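Long-range contacts in putative alpha-L-fucosidase (PDB 3EYP), which probably hydrolyses alpha-L-fucosides, as expected of a glycoside hydrolase family 29 enzyme, and carries an additional F5/8 type C domain: residues 141-146 / 178-183; 173-178 / 199-204; 381-386 / 449-454. All blocks are in the same frame, centred on the assembly; numbering follows the deposited sequence.

Interaction 1 of 3, residues 141-146 / 178-183; sequences RYKEYY and YRHWYK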
loop_
_atom_site.group_PDB
_atom_site.type_symbol
_atom_site.label_atom_id
_atom_site.label_comp_id
_atom_site.label_asym_id
_atom_site.label_seq_id
_atom_site.Cartn_x
_atom_site.Cartn_y
_atom_site.Cartn_z
ATOM N N ARG A 141 -21.913 16.640 -17.552
ATOM C CA ARG A 141 -21.808 15.777 -18.735
ATOM C C ARG A 141 -20.709 14.739 -18.490
ATOM O O ARG A 141 -20.810 13.560 -18.817
ATOM C CB ARG A 141 -21.460 16.570 -20.003
ATOM C CG ARG A 141 -22.588 17.174 -20.836
ATOM C CD ARG A 141 -21.943 17.771 -22.168
ATOM N NE ARG A 141 -22.370 17.159 -23.427
ATOM C CZ ARG A 141 -21.573 16.687 -24.392
ATOM N NH1 ARG A 141 -20.247 16.719 -24.279
ATOM N NH2 ARG A 141 -22.122 16.184 -25.491
ATOM N N TYR A 142 -19.640 15.227 -17.916
ATOM C CA TYR A 142 -18.461 14.418 -17.723
ATOM C C TYR A 142 -18.793 13.388 -16.646
ATOM O O TYR A 142 -18.325 12.256 -16.653
ATOM C CB TYR A 142 -17.264 15.260 -17.305
ATOM C CG TYR A 142 -16.066 14.360 -16.982
ATOM C CD1 TYR A 142 -15.335 13.757 -18.007
ATOM C CD2 TYR A 142 -15.715 14.045 -15.675
ATOM C CE1 TYR A 142 -14.273 12.935 -17.744
ATOM C CE2 TYR A 142 -14.663 13.184 -15.410
ATOM C CZ TYR A 142 -13.935 12.636 -16.468
ATOM O OH TYR A 142 -12.845 11.802 -16.256
ATOM N N LYS A 143 -19.590 13.827 -15.680
ATOM C CA LYS A 143 -20.048 12.931 -14.613
ATOM C C LYS A 143 -20.729 11.741 -15.237
ATOM O O LYS A 143 -20.462 10.595 -14.866
ATOM C CB LYS A 143 -21.023 13.618 -13.653
ATOM C CG LYS A 143 -21.869 12.640 -12.812
ATOM C CD LYS A 143 -22.935 13.317 -11.998
ATOM C CE LYS A 143 -24.142 13.708 -12.837
ATOM N NZ LYS A 143 -25.272 14.168 -11.967
ATOM N N GLU A 144 -21.609 11.974 -16.200
ATOM C CA GLU A 144 -22.278 10.822 -16.854
ATOM C C GLU A 144 -21.334 9.955 -17.683
ATOM O O GLU A 144 -21.457 8.755 -17.683
ATOM C CB GLU A 144 -23.463 11.244 -17.750
ATOM C CG GLU A 144 -24.470 12.087 -17.049
ATOM C CD GLU A 144 -25.087 11.385 -15.836
ATOM O OE1 GLU A 144 -25.296 10.133 -15.862
ATOM O OE2 GLU A 144 -25.335 12.106 -14.839
ATOM N N TYR A 145 -20.403 10.595 -18.395
ATOM C CA TYR A 145 -19.411 9.876 -19.242
ATOM C C TYR A 145 -18.597 8.909 -18.381
ATOM O O TYR A 145 -18.462 7.692 -18.639
ATOM C CB TYR A 145 -18.425 10.869 -19.927
ATOM C CG TYR A 145 -17.170 10.238 -20.575
ATOM C CD1 TYR A 145 -17.285 9.387 -21.663
ATOM C CD2 TYR A 145 -15.884 10.510 -20.104
ATOM C CE1 TYR A 145 -16.192 8.816 -22.251
ATOM C CE2 TYR A 145 -14.774 9.939 -20.679
ATOM C CZ TYR A 145 -14.929 9.083 -21.755
ATOM O OH TYR A 145 -13.872 8.529 -22.410
ATOM N N TYR A 146 -18.058 9.489 -17.340
ATOM C CA TYR A 146 -17.238 8.724 -16.396
ATOM C C TYR A 146 -18.051 7.562 -15.817
ATOM O O TYR A 146 -17.579 6.449 -15.695
ATOM C CB TYR A 146 -16.687 9.620 -15.269
ATOM C CG TYR A 146 -15.627 8.928 -14.393
ATOM C CD1 TYR A 146 -14.296 9.116 -14.611
ATOM C CD2 TYR A 146 -16.012 8.114 -13.312
ATOM C CE1 TYR A 146 -13.342 8.497 -13.817
ATOM C CE2 TYR A 146 -15.083 7.508 -12.532
ATOM C CZ TYR A 146 -13.766 7.713 -12.753
ATOM O OH TYR A 146 -12.842 7.065 -11.937
ATOM N N TYR A 178 -18.619 12.443 -7.230
ATOM C CA TYR A 178 -17.972 11.236 -6.715
ATOM C C TYR A 178 -19.010 10.284 -6.083
ATOM O O TYR A 178 -18.848 9.043 -6.118
ATOM C CB TYR A 178 -16.856 11.567 -5.700
ATOM C CG TYR A 178 -15.608 12.146 -6.263
ATOM C CD1 TYR A 178 -14.609 11.332 -6.793
ATOM C CD2 TYR A 178 -15.361 13.532 -6.175
ATOM C CE1 TYR A 178 -13.388 11.883 -7.260
ATOM C CE2 TYR A 178 -14.224 14.070 -6.693
ATOM C CZ TYR A 178 -13.223 13.255 -7.225
ATOM O OH TYR A 178 -12.057 13.830 -7.676
ATOM N N ARG A 179 -20.097 10.842 -5.530
ATOM C CA ARG A 179 -21.157 9.978 -4.944
ATOM C C ARG A 179 -21.749 9.051 -5.991
ATOM O O ARG A 179 -21.906 7.840 -5.785
ATOM C CB ARG A 179 -22.299 10.776 -4.326
ATOM C CG ARG A 179 -23.269 9.921 -3.474
ATOM C CD ARG A 179 -24.337 10.793 -2.796
ATOM N NE ARG A 179 -25.236 11.481 -3.730
ATOM C CZ ARG A 179 -25.369 12.801 -3.919
ATOM N NH1 ARG A 179 -26.298 13.263 -4.816
ATOM N NH2 ARG A 179 -24.674 13.664 -3.217
ATOM N N HIS A 180 -22.158 9.689 -7.071
ATOM C CA HIS A 180 -22.707 9.005 -8.234
ATOM C C HIS A 180 -21.790 7.847 -8.625
ATOM O O HIS A 180 -22.226 6.709 -8.813
ATOM C CB HIS A 180 -22.923 10.009 -9.386
ATOM C CG HIS A 180 -23.673 9.457 -10.555
ATOM N ND1 HIS A 180 -24.940 8.915 -10.447
ATOM C CD2 HIS A 180 -23.353 9.413 -11.873
ATOM C CE1 HIS A 180 -25.349 8.530 -11.648
ATOM N NE2 HIS A 180 -24.404 8.820 -12.529
ATOM N N TRP A 181 -20.503 8.133 -8.651
ATOM C CA TRP A 181 -19.497 7.096 -8.986
ATOM C C TRP A 181 -19.313 6.007 -7.934
ATOM O O TRP A 181 -19.262 4.803 -8.220
ATOM C CB TRP A 181 -18.166 7.714 -9.320
ATOM C CG TRP A 181 -18.197 8.694 -10.450
ATOM C CD1 TRP A 181 -19.151 8.841 -11.397
ATOM C CD2 TRP A 181 -17.206 9.692 -10.713
ATOM N NE1 TRP A 181 -18.816 9.876 -12.268
ATOM C CE2 TRP A 181 -17.628 10.421 -11.846
ATOM C CE3 TRP A 181 -16.027 10.057 -10.087
ATOM C CZ2 TRP A 181 -16.877 11.451 -12.392
ATOM C CZ3 TRP A 181 -15.253 11.100 -10.662
ATOM C CH2 TRP A 181 -15.697 11.784 -11.775
ATOM N N TYR A 182 -19.252 6.445 -6.709
ATOM C CA TYR A 182 -19.121 5.537 -5.555
ATOM C C TYR A 182 -20.245 4.494 -5.476
ATOM O O TYR A 182 -20.000 3.322 -5.222
ATOM C CB TYR A 182 -19.118 6.371 -4.283
ATOM C CG TYR A 182 -19.425 5.624 -3.040
ATOM C CD1 TYR A 182 -18.456 4.841 -2.440
ATOM C CD2 TYR A 182 -20.668 5.755 -2.419
ATOM C CE1 TYR A 182 -18.709 4.204 -1.270
ATOM C CE2 TYR A 182 -20.939 5.127 -1.263
ATOM C CZ TYR A 182 -19.959 4.343 -0.677
ATOM O OH TYR A 182 -20.229 3.682 0.505
ATOM N N LYS A 183 -21.462 4.929 -5.777
ATOM C CA LYS A 183 -22.634 4.037 -5.746
ATOM C C LYS A 183 -22.481 2.910 -6.754
ATOM O O LYS A 183 -22.848 1.735 -6.519
ATOM C CB LYS A 183 -23.948 4.831 -6.002
ATOM C CG LYS A 183 -24.360 5.705 -4.796
ATOM C CD LYS A 183 -25.711 6.440 -4.998
ATOM C CE LYS A 183 -26.813 5.549 -5.578
ATOM N NZ LYS A 183 -27.978 5.181 -4.629
#

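Interaction 2 of 3, residues 173-178 / 199-204; sequences LTTPVY and NSYPFA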
loop_
_atom_site.group_PDB
_atom_site.type_symbol
_atom_site.label_atom_id
_atom_site.label_comp_id
_atom_site.label_asym_id
_atom_site.label_seq_id
_atom_site.Cartn_x
_atom_site.Cartn_y
_atom_site.Cartn_z
ATOM N N LEU A 173 -14.157 18.706 -9.565
ATOM C CA LEU A 173 -15.060 17.589 -9.311
ATOM C C LEU A 173 -15.594 17.662 -7.866
ATOM O O LEU A 173 -14.844 17.733 -6.900
ATOM C CB LEU A 173 -14.352 16.264 -9.568
ATOM C CG LEU A 173 -13.751 16.161 -10.964
ATOM C CD1 LEU A 173 -13.024 14.813 -11.091
ATOM C CD2 LEU A 173 -14.884 16.247 -11.966
ATOM N N THR A 174 -16.905 17.701 -7.761
ATOM C CA THR A 174 -17.578 17.917 -6.483
ATOM C C THR A 174 -17.953 16.647 -5.808
ATOM O O THR A 174 -18.040 15.598 -6.420
ATOM C CB THR A 174 -18.896 18.688 -6.663
ATOM O OG1 THR A 174 -19.782 17.931 -7.478
ATOM C CG2 THR A 174 -18.663 20.018 -7.296
ATOM N N THR A 175 -18.310 16.768 -4.532
ATOM C CA THR A 175 -18.598 15.560 -3.751
ATOM C C THR A 175 -19.748 14.763 -4.353
ATOM O O THR A 175 -19.670 13.537 -4.459
ATOM C CB THR A 175 -18.792 15.868 -2.220
ATOM O OG1 THR A 175 -17.585 16.415 -1.782
ATOM C CG2 THR A 175 -18.956 14.631 -1.371
ATOM N N PRO A 176 -20.825 15.445 -4.774
ATOM C CA PRO A 176 -21.965 14.701 -5.327
ATOM C C PRO A 176 -21.666 13.938 -6.631
ATOM O O PRO A 176 -22.289 12.932 -6.904
ATOM C CB PRO A 176 -23.013 15.801 -5.570
ATOM C CG PRO A 176 -22.692 16.862 -4.498
ATOM C CD PRO A 176 -21.161 16.857 -4.512
ATOM N N VAL A 177 -20.724 14.437 -7.392
ATOM C CA VAL A 177 -20.185 13.715 -8.575
ATOM C C VAL A 177 -19.535 12.371 -8.176
ATOM O O VAL A 177 -19.881 11.306 -8.680
ATOM C CB VAL A 177 -19.128 14.560 -9.314
ATOM C CG1 VAL A 177 -18.318 13.715 -10.358
ATOM C CG2 VAL A 177 -19.770 15.769 -9.989
ATOM N N TYR A 178 -18.619 12.443 -7.230
ATOM C CA TYR A 178 -17.972 11.236 -6.715
ATOM C C TYR A 178 -19.010 10.284 -6.083
ATOM O O TYR A 178 -18.848 9.043 -6.118
ATOM C CB TYR A 178 -16.856 11.567 -5.700
ATOM C CG TYR A 178 -15.608 12.146 -6.263
ATOM C CD1 TYR A 178 -14.609 11.332 -6.793
ATOM C CD2 TYR A 178 -15.361 13.532 -6.175
ATOM C CE1 TYR A 178 -13.388 11.883 -7.260
ATOM C CE2 TYR A 178 -14.224 14.070 -6.693
ATOM C CZ TYR A 178 -13.223 13.255 -7.225
ATOM O OH TYR A 178 -12.057 13.830 -7.676
ATOM N N ASN A 199 -12.309 15.733 -3.055
ATOM C CA ASN A 199 -13.750 15.776 -2.761
ATOM C C ASN A 199 -14.450 14.441 -2.655
ATOM O O ASN A 199 -15.616 14.386 -2.337
ATOM C CB ASN A 199 -14.495 16.745 -3.684
ATOM C CG ASN A 199 -13.999 18.172 -3.510
ATOM O OD1 ASN A 199 -13.745 18.617 -2.373
ATOM N ND2 ASN A 199 -13.818 18.890 -4.633
ATOM N N SER A 200 -13.688 13.375 -2.851
ATOM C CA SER A 200 -14.203 11.982 -2.671
ATOM C C SER A 200 -14.078 11.484 -1.256
ATOM O O SER A 200 -14.366 10.316 -0.976
ATOM C CB SER A 200 -13.465 10.988 -3.558
ATOM O OG SER A 200 -12.087 10.838 -3.179
ATOM N N TYR A 201 -13.595 12.376 -0.390
ATOM C CA TYR A 201 -13.220 12.020 1.004
ATOM C C TYR A 201 -14.232 11.183 1.795
ATOM O O TYR A 201 -13.827 10.314 2.541
ATOM C CB TYR A 201 -12.755 13.249 1.829
ATOM C CG TYR A 201 -13.873 14.211 2.087
ATOM C CD1 TYR A 201 -14.649 14.103 3.236
ATOM C CD2 TYR A 201 -14.233 15.153 1.150
ATOM C CE1 TYR A 201 -15.678 14.948 3.465
ATOM C CE2 TYR A 201 -15.288 16.026 1.380
ATOM C CZ TYR A 201 -15.999 15.918 2.542
ATOM O OH TYR A 201 -17.066 16.776 2.773
ATOM N N PRO A 202 -15.537 11.352 1.563
ATOM C CA PRO A 202 -16.449 10.528 2.345
ATOM C C PRO A 202 -16.580 9.110 1.870
ATOM O O PRO A 202 -17.222 8.298 2.525
ATOM C CB PRO A 202 -17.811 11.204 2.154
ATOM C CG PRO A 202 -17.649 12.256 1.203
ATOM C CD PRO A 202 -16.216 12.448 0.858
ATOM N N PHE A 203 -15.984 8.836 0.711
ATOM C CA PHE A 203 -16.120 7.553 0.078
ATOM C C PHE A 203 -14.835 6.726 0.107
ATOM O O PHE A 203 -14.794 5.556 -0.271
ATOM C CB PHE A 203 -16.611 7.754 -1.348
ATOM C CG PHE A 203 -17.763 8.697 -1.440
ATOM C CD1 PHE A 203 -18.966 8.379 -0.811
ATOM C CD2 PHE A 203 -17.670 9.878 -2.148
ATOM C CE1 PHE A 203 -20.061 9.231 -0.929
ATOM C CE2 PHE A 203 -18.759 10.755 -2.228
ATOM C CZ PHE A 203 -19.938 10.432 -1.614
ATOM N N ALA A 204 -13.771 7.370 0.515
ATOM C CA ALA A 204 -12.456 6.744 0.507
ATOM C C ALA A 204 -12.388 5.643 1.548
ATOM O O ALA A 204 -12.845 5.817 2.691
ATOM C CB ALA A 204 -11.380 7.826 0.819
HETATM O O HOH W 1 -11.890 16.425 -6.053
#

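Interaction 3 of 3, residues 381-386 / 449-454; sequences LMIEEV and HTFGVY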
loop_
_atom_site.group_PDB
_atom_site.type_symbol
_atom_site.label_atom_id
_atom_site.label_comp_id
_atom_site.label_asym_id
_atom_site.label_seq_id
_atom_site.Cartn_x
_atom_site.Cartn_y
_atom_site.Cartn_z
ATOM N N LEU A 381 13.829 -5.216 14.063
ATOM C CA LEU A 381 12.721 -5.737 14.842
ATOM C C LEU A 381 11.395 -5.252 14.261
ATOM O O LEU A 381 11.336 -4.279 13.481
ATOM C CB LEU A 381 12.793 -5.390 16.337
ATOM C CG LEU A 381 12.850 -3.911 16.727
ATOM C CD1 LEU A 381 11.429 -3.293 16.765
ATOM C CD2 LEU A 381 13.622 -3.685 18.033
ATOM N N MET A 382 10.365 -6.001 14.632
ATOM C CA MET A 382 9.000 -5.817 14.100
ATOM C C MET A 382 7.958 -6.151 15.159
ATOM O O MET A 382 8.118 -7.059 15.992
ATOM C CB MET A 382 8.785 -6.750 12.907
ATOM C CG MET A 382 7.388 -6.660 12.201
ATOM S SD MET A 382 7.444 -7.498 10.529
ATOM C CE MET A 382 7.344 -9.175 11.032
ATOM N N ILE A 383 6.881 -5.400 15.101
ATOM C CA ILE A 383 5.797 -5.526 16.036
ATOM C C ILE A 383 4.483 -5.278 15.283
ATOM O O ILE A 383 4.416 -4.410 14.417
ATOM C CB ILE A 383 6.030 -4.541 17.242
ATOM C CG1 ILE A 383 5.058 -4.803 18.390
ATOM C CG2 ILE A 383 5.946 -3.051 16.848
ATOM C CD1 ILE A 383 5.557 -4.149 19.657
ATOM N N GLU A 384 3.495 -6.106 15.590
ATOM C CA GLU A 384 2.162 -6.114 14.935
ATOM C C GLU A 384 1.024 -6.139 15.928
ATOM O O GLU A 384 0.933 -6.999 16.786
ATOM C CB GLU A 384 2.019 -7.321 13.993
ATOM C CG GLU A 384 3.086 -7.372 12.917
ATOM C CD GLU A 384 3.079 -8.671 12.117
ATOM O OE1 GLU A 384 2.377 -9.637 12.474
ATOM O OE2 GLU A 384 3.787 -8.733 11.102
ATOM N N GLU A 385 0.146 -5.167 15.774
ATOM C CA GLU A 385 -1.037 -4.987 16.603
ATOM C C GLU A 385 -2.236 -5.710 16.013
ATOM O O GLU A 385 -2.304 -6.012 14.795
ATOM C CB GLU A 385 -1.331 -3.465 16.744
ATOM C CG GLU A 385 -2.010 -3.066 18.003
ATOM C CD GLU A 385 -1.945 -1.540 18.262
ATOM O OE1 GLU A 385 -1.665 -0.773 17.292
ATOM O OE2 GLU A 385 -2.188 -1.122 19.432
ATOM N N VAL A 386 -3.162 -6.051 16.908
ATOM C CA VAL A 386 -4.441 -6.636 16.519
ATOM C C VAL A 386 -5.331 -5.495 16.028
ATOM O O VAL A 386 -6.030 -4.891 16.766
ATOM C CB VAL A 386 -5.131 -7.404 17.732
ATOM C CG1 VAL A 386 -6.472 -8.028 17.305
ATOM C CG2 VAL A 386 -4.186 -8.502 18.271
ATOM N N HIS A 449 -0.045 -9.093 18.169
ATOM C CA HIS A 449 -0.018 -10.358 17.442
ATOM C C HIS A 449 1.384 -10.929 17.441
ATOM O O HIS A 449 1.600 -12.113 17.650
ATOM C CB HIS A 449 -0.456 -10.193 15.961
ATOM C CG HIS A 449 -1.917 -10.360 15.731
ATOM N ND1 HIS A 449 -2.587 -11.527 16.051
ATOM C CD2 HIS A 449 -2.826 -9.558 15.119
ATOM C CE1 HIS A 449 -3.864 -11.401 15.721
ATOM N NE2 HIS A 449 -4.030 -10.227 15.134
ATOM N N THR A 450 2.318 -10.038 17.208
ATOM C CA THR A 450 3.668 -10.419 16.865
ATOM C C THR A 450 4.684 -9.504 17.437
ATOM O O THR A 450 4.533 -8.288 17.424
ATOM C CB THR A 450 3.855 -10.444 15.283
ATOM O OG1 THR A 450 2.820 -11.260 14.693
ATOM C CG2 THR A 450 5.233 -10.953 14.898
ATOM N N PHE A 451 5.757 -10.110 17.926
ATOM C CA PHE A 451 6.975 -9.365 18.269
ATOM C C PHE A 451 8.193 -10.209 17.936
ATOM O O PHE A 451 8.223 -11.382 18.235
ATOM C CB PHE A 451 7.013 -8.911 19.732
ATOM C CG PHE A 451 8.252 -8.100 20.081
ATOM C CD1 PHE A 451 8.450 -6.839 19.538
ATOM C CD2 PHE A 451 9.207 -8.597 20.976
ATOM C CE1 PHE A 451 9.558 -6.128 19.866
ATOM C CE2 PHE A 451 10.323 -7.886 21.302
ATOM C CZ PHE A 451 10.522 -6.663 20.768
ATOM N N GLY A 452 9.149 -9.618 17.243
ATOM C CA GLY A 452 10.342 -10.315 16.837
ATOM C C GLY A 452 11.549 -9.427 16.628
ATOM O O GLY A 452 11.463 -8.214 16.514
ATOM N N VAL A 453 12.698 -10.063 16.692
ATOM C CA VAL A 453 13.928 -9.418 16.271
ATOM C C VAL A 453 14.574 -10.329 15.244
ATOM O O VAL A 453 14.370 -11.568 15.194
ATOM C CB VAL A 453 14.838 -9.129 17.423
ATOM C CG1 VAL A 453 14.082 -8.339 18.524
ATOM C CG2 VAL A 453 15.461 -10.478 17.965
ATOM N N TYR A 454 15.357 -9.698 14.414
ATOM C CA TYR A 454 15.808 -10.360 13.202
ATOM C C TYR A 454 17.164 -9.851 12.748
ATOM O O TYR A 454 17.684 -8.806 13.179
ATOM C CB TYR A 454 14.774 -10.154 12.078
ATOM C CG TYR A 454 13.310 -10.356 12.494
ATOM C CD1 TYR A 454 12.697 -11.589 12.327
ATOM C CD2 TYR A 454 12.556 -9.318 13.038
ATOM C CE1 TYR A 454 11.373 -11.826 12.717
ATOM C CE2 TYR A 454 11.231 -9.525 13.452
ATOM C CZ TYR A 454 10.637 -10.787 13.283
ATOM O OH TYR A 454 9.334 -11.026 13.645
#

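Interaction 1 of 3, residues 141-146 / 178-183
Trp-181 NE1 donates a hydrogen bond to the backbone oxygen of Lys-143, 3.2 Å from NE1 to O. The bond is nearly straight, 174° at the hydrogen. The oxygen lies close to the indole plane, and the donor meets it in the carbonyl plane, on a lone pair. This helps fix the rotation of the indole. The Tyr-146 ring stacks on one face of the six-membered ring of Trp-181, with centroids 3.8 Å apart and planes tilted by 29°. CG of Tyr-146 is anti to its own N (chi1 -170°), which carries the phenol to the indole. Tyr-142 adds CE2, 4.0 Å from Trp-181 CH2. Segments 141-146 and 178-183 run nearly parallel, on helices 139-155 and 175-188 of the TIM-barrel-type domain. Tyr-146 OH bonds to the backbone oxygen of Leu-124, and Tyr-142 OH to Lys-76. An alanine in place of Trp-181 removes both the donor and the stacked ring, which would probably open a gap beside Tyr-146 and leave Lys-143 O without this side-chain donor. Toward the more open side, Lys-143 CG packs 3.7 Å from His-180 CD2. Beyond it the chain bends at chi3, and NZ forms salt bridges with Glu-144 and Glu-140.

Interaction 2 of 3, residues 173-178 / 199-204
The Tyr-178 ring carries Ser-200 CB over one face, a CH-pi contact 3.7 Å from CB to the ring centroid. Trp-181 meets this ring edge-to-face, and Trp-165 with planes at about 55°. At the edge of the Phe-203 ring, near its plane, lies the backbone oxygen of Thr-175, and CD2 of Phe-203 packs on Tyr-178 CB. Pro-202 sits between two rings of its own segment, with CD over a face of Tyr-201 and CG over a face of Phe-203. Its CG meets the methyl CG2 of Thr-175, at 3.7 Å. The contact joins the start of helix 175-188, where Thr-174 is the N-cap, to the loop after strand 193-195. Asn-199 ND2 donates to Leu-173 O at 2.7 Å, with O near the amide plane. Thr-175 OG1 donates to Asn-199 O at 2.9 Å, on a lone pair. With chi1 at -61° the hydroxyl is anti to the Thr-175 carbonyl carbon, which turns it to Asn-199 O. A water accepts from Asn-199 N, bonds to Tyr-178 OH and donates weakly to Leu-173 O. Asn-199 is thus tied through its amide, backbone oxygen and backbone N-H: directed polar bonds hold the loop as well as ring packing.

Interaction 3 of 3, residues 381-386 / 449-454
Glu-384 and Thr-450 face each other across an antiparallel strand pair with a classic beta bulge, in a sheet of the F5/8 type C domain. Their side chains lie side by side, and Thr-450 OG1 donates to Glu-384 OE1 at 2.8 Å, from above the carboxylate plane. CG of Glu-384 is anti to the backbone carbonyl carbon (chi1 -58°) and the chain is extended beyond it, which lays the carboxylate beside Thr-450. At the bulge, Glu-384 O accepts from His-449 N at 2.7 Å and, weakly, from Thr-450 N. Met-382 and Gly-452 form the next hydrogen-bonded pair, joined by two backbone bonds. Between these pairs, Ile-383 CD1 packs 4.0 Å from Phe-451 CD1. On the opposite face, that of Glu-384 and Thr-450, Met-382 CB rests 3.7 Å from Tyr-454 CE2. Val-386 CG2 makes a CH-pi contact over the face of the His-449 ring, 3.6 Å from its centroid. Further out, Lys-422 forms a salt bridge with Glu-384 OE2, so both carboxylate oxygens have partners. Asn-326 bonds to the backbone of Phe-451 and Val-453, and strand 423-432 flanks the other edge of 381-385. His-449 ND1 hydrogen-bonds to the backbone oxygen of Thr-355, which helps fix the ring.

From the N terminus, residues 141-146 come first; 178-183 returns to them and closes interaction 1 over a loop that includes strand 162-164. Before that loop is complete, 173-178 opens interaction 2, which closes at 199-204, past strand 193-195. The two contacts therefore cross along the chain. They share Tyr-178 and helix 175-188, and they touch where the Tyr-182 ring stacks on Phe-203 and Leu-173 packs on Trp-181. Together they join helix 139-155, helix 175-188 and the following loop, on the same side of the chain's centre, opposite interaction 3. Interaction 3 follows in series. It closes a loop of 62 residues, half of them strand and none helix, and joins neighbouring strands 380-385 and 447-454 of the F5/8 type C domain.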